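Aerobactin synthase IucC (Klebsiella pneumoniae, PDB 6CN7) probably catalyses the ATP-dependent attachment of a second N-acetyl-N-hydroxylysine to its citryl conjugate, the step that completes the siderophore aerobactin. Local coordinates at residues G271-P277 with G350-N356. The protein carries 5 engineered substitutions. Residues are numbered along the deposited sequence; the frame is centred on the assembly and turned at random.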
loop_
_atom_site.group_PDB
_atom_site.type_symbol
_atom_site.label_atom_id
_atom_site.label_comp_id
_atom_site.label_asym_id
_atom_site.label_seq_id
_atom_site.Cartn_x
_atom_site.Cartn_y
_atom_site.Cartn_z
ATOM N N GLY A 271 7.874 -27.403 -13.418
ATOM C CA GLY A 271 7.138 -27.508 -14.658
ATOM C C GLY A 271 5.832 -26.738 -14.714
ATOM O O GLY A 271 5.195 -26.712 -15.779
ATOM N N LEU A 272 5.404 -26.120 -13.614
ATOM C CA LEU A 272 4.197 -25.301 -13.593
ATOM C C LEU A 272 4.560 -23.893 -13.143
ATOM O O LEU A 272 5.140 -23.712 -12.066
ATOM C CB LEU A 272 3.137 -25.891 -12.659
ATOM C CG LEU A 272 2.442 -27.185 -13.093
ATOM C CD1 LEU A 272 1.489 -27.661 -12.004
ATOM C CD2 LEU A 272 1.695 -26.997 -14.405
ATOM N N ASP A 273 4.221 -22.907 -13.964
ATOM C CA ASP A 273 4.228 -21.520 -13.529
ATOM C C ASP A 273 2.866 -21.169 -12.946
ATOM O O ASP A 273 1.870 -21.862 -13.166
ATOM C CB ASP A 273 4.561 -20.579 -14.686
ATOM C CG ASP A 273 5.964 -20.785 -15.224
ATOM O OD1 ASP A 273 6.821 -21.291 -14.471
ATOM O OD2 ASP A 273 6.212 -20.434 -16.398
ATOM N N ILE A 274 2.827 -20.077 -12.192
ATOM C CA ILE A 274 1.602 -19.611 -11.560
ATOM C C ILE A 274 1.334 -18.188 -12.023
ATOM O O ILE A 274 2.262 -17.386 -12.170
ATOM C CB ILE A 274 1.681 -19.681 -10.022
ATOM C CG1 ILE A 274 0.293 -19.460 -9.417
ATOM C CG2 ILE A 274 2.681 -18.655 -9.480
ATOM C CD1 ILE A 274 0.205 -19.771 -7.938
ATOM N N LYS A 275 0.062 -17.883 -12.259
ATOM C CA LYS A 275 -0.371 -16.550 -12.664
ATOM C C LYS A 275 -1.414 -16.068 -11.671
ATOM O O LYS A 275 -2.425 -16.744 -11.452
ATOM C CB LYS A 275 -0.933 -16.557 -14.086
ATOM C CG LYS A 275 -1.388 -15.192 -14.569
ATOM C CD LYS A 275 -1.897 -15.240 -15.998
ATOM C CE LYS A 275 -2.331 -13.862 -16.469
ATOM N NZ LYS A 275 -2.800 -13.872 -17.879
ATOM N N LEU A 276 -1.171 -14.902 -11.078
ATOM C CA LEU A 276 -2.003 -14.401 -9.999
ATOM C C LEU A 276 -2.542 -13.018 -10.344
ATOM O O LEU A 276 -1.937 -12.298 -11.144
ATOM C CB LEU A 276 -1.205 -14.332 -8.690
ATOM C CG LEU A 276 -0.713 -15.694 -8.190
ATOM C CD1 LEU A 276 0.378 -15.551 -7.137
ATOM C CD2 LEU A 276 -1.876 -16.506 -7.639
ATOM N N PRO A 277 -3.677 -12.616 -9.769
ATOM C CA PRO A 277 -4.209 -11.280 -10.067
ATOM C C PRO A 277 -3.366 -10.172 -9.452
ATOM O O PRO A 277 -2.893 -10.275 -8.317
ATOM C CB PRO A 277 -5.615 -11.308 -9.453
ATOM C CG PRO A 277 -5.924 -12.747 -9.220
ATOM C CD PRO A 277 -4.619 -13.414 -8.965
ATOM N N GLY A 350 -8.212 -15.270 -7.417
ATOM C CA GLY A 350 -8.164 -16.392 -8.329
ATOM C C GLY A 350 -6.733 -16.828 -8.555
ATOM O O GLY A 350 -5.782 -16.211 -8.066
ATOM N N VAL A 351 -6.598 -17.912 -9.313
ATOM C CA VAL A 351 -5.289 -18.476 -9.626
ATOM C C VAL A 351 -5.374 -19.186 -10.969
ATOM O O VAL A 351 -6.399 -19.787 -11.304
ATOM C CB VAL A 351 -4.805 -19.442 -8.522
ATOM C CG1 VAL A 351 -5.772 -20.610 -8.366
ATOM C CG2 VAL A 351 -3.393 -19.939 -8.821
ATOM N N ILE A 352 -4.287 -19.114 -11.732
ATOM C CA ILE A 352 -4.146 -19.832 -12.992
ATOM C C ILE A 352 -2.805 -20.548 -12.974
ATOM O O ILE A 352 -1.779 -19.945 -12.641
ATOM C CB ILE A 352 -4.237 -18.887 -14.205
ATOM C CG1 ILE A 352 -5.619 -18.235 -14.268
ATOM C CG2 ILE A 352 -3.940 -19.645 -15.503
ATOM C CD1 ILE A 352 -5.722 -17.115 -15.287
ATOM N N TRP A 353 -2.814 -21.831 -13.324
ATOM C CA TRP A 353 -1.597 -22.625 -13.418
ATOM C C TRP A 353 -1.242 -22.819 -14.885
ATOM O O TRP A 353 -2.090 -23.231 -15.686
ATOM C CB TRP A 353 -1.771 -23.974 -12.723
ATOM C CG TRP A 353 -1.974 -23.848 -11.244
ATOM C CD1 TRP A 353 -3.166 -23.737 -10.585
ATOM C CD2 TRP A 353 -0.955 -23.813 -10.236
ATOM N NE1 TRP A 353 -2.950 -23.637 -9.231
ATOM C CE2 TRP A 353 -1.603 -23.681 -8.990
ATOM C CE3 TRP A 353 0.441 -23.880 -10.266
ATOM C CZ2 TRP A 353 -0.903 -23.615 -7.788
ATOM C CZ3 TRP A 353 1.135 -23.816 -9.069
ATOM C CH2 TRP A 353 0.463 -23.685 -7.848
ATOM N N ARG A 354 0.004 -22.512 -15.234
ATOM C CA ARG A 354 0.469 -22.556 -16.611
ATOM C C ARG A 354 1.587 -23.573 -16.764
ATOM O O ARG A 354 2.338 -23.851 -15.824
ATOM C CB ARG A 354 0.974 -21.192 -17.077
ATOM C CG ARG A 354 -0.108 -20.251 -17.555
ATOM C CD ARG A 354 0.521 -19.056 -18.233
ATOM N NE ARG A 354 -0.463 -18.073 -18.668
ATOM C CZ ARG A 354 -0.147 -16.886 -19.174
ATOM N NH1 ARG A 354 -1.103 -16.047 -19.548
ATOM N NH2 ARG A 354 1.126 -16.534 -19.302
ATOM N N GLU A 355 1.693 -24.112 -17.972
ATOM C CA GLU A 355 2.713 -25.096 -18.300
ATOM C C GLU A 355 4.047 -24.396 -18.534
ATOM O O GLU A 355 4.146 -23.498 -19.376
ATOM C CB GLU A 355 2.281 -25.882 -19.535
ATOM C CG GLU A 355 2.869 -27.266 -19.643
ATOM C CD GLU A 355 2.243 -28.066 -20.766
ATOM O OE1 GLU A 355 1.274 -27.570 -21.377
ATOM O OE2 GLU A 355 2.719 -29.188 -21.038
ATOM N N ASN A 356 5.064 -24.799 -17.780
ATOM C CA ASN A 356 6.411 -24.264 -17.935
ATOM C C ASN A 356 7.085 -24.906 -19.149
ATOM O O ASN A 356 6.889 -26.095 -19.406
ATOM C CB ASN A 356 7.229 -24.536 -16.668
ATOM C CG ASN A 356 8.633 -23.952 -16.719
ATOM O OD1 ASN A 356 9.318 -24.020 -17.738
ATOM N ND2 ASN A 356 9.076 -23.396 -15.598
#
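Lys275 and Ile352 face each other as an antiparallel hydrogen-bonded pair: Lys275 N donates to Ile352 O at 2.8 Å, and Ile352 N returns a bond to Lys275 O. Asp273 and Arg354 form a second such pair with unequal bonds; Arg354 N reaches Asp273 O at 2.9 Å and a nearly straight 176°, whereas Asp273 N to Arg354 O, at 2.8 Å, is bent to 136°. Asn356 N to Gly271 O closes the register.

On the face that carries Ile274 and Trp353, Ile274 CD1 lies over one face of the indole, 4.2 Å from the centroid of its six-membered ring. With CG1 anti to the backbone N (chi1 -168°), the same methyl also meets Val351 CG2 at 3.7 Å.

On the opposite face, the extended Lys275 chain crosses Arg354, its CD 3.6 Å above the guanidinium plane. Lys275 NZ then comes within 3.2 Å of Arg354 NH1, both donors.

Further out, Leu191 of helix 188-195 packs against Trp353 and Leu272, while Leu168 touches Ile274. Strands 262-265 and 326-330 flank the pair within the antiparallel sheet of the IucA/IucC region. The chemistry thus sets an apolar patch of Ile274, Trp353 and Val351 against a cationic cluster, whose crowded positive charge the Arg354 NH1 salt bridge to Asp444 would offset.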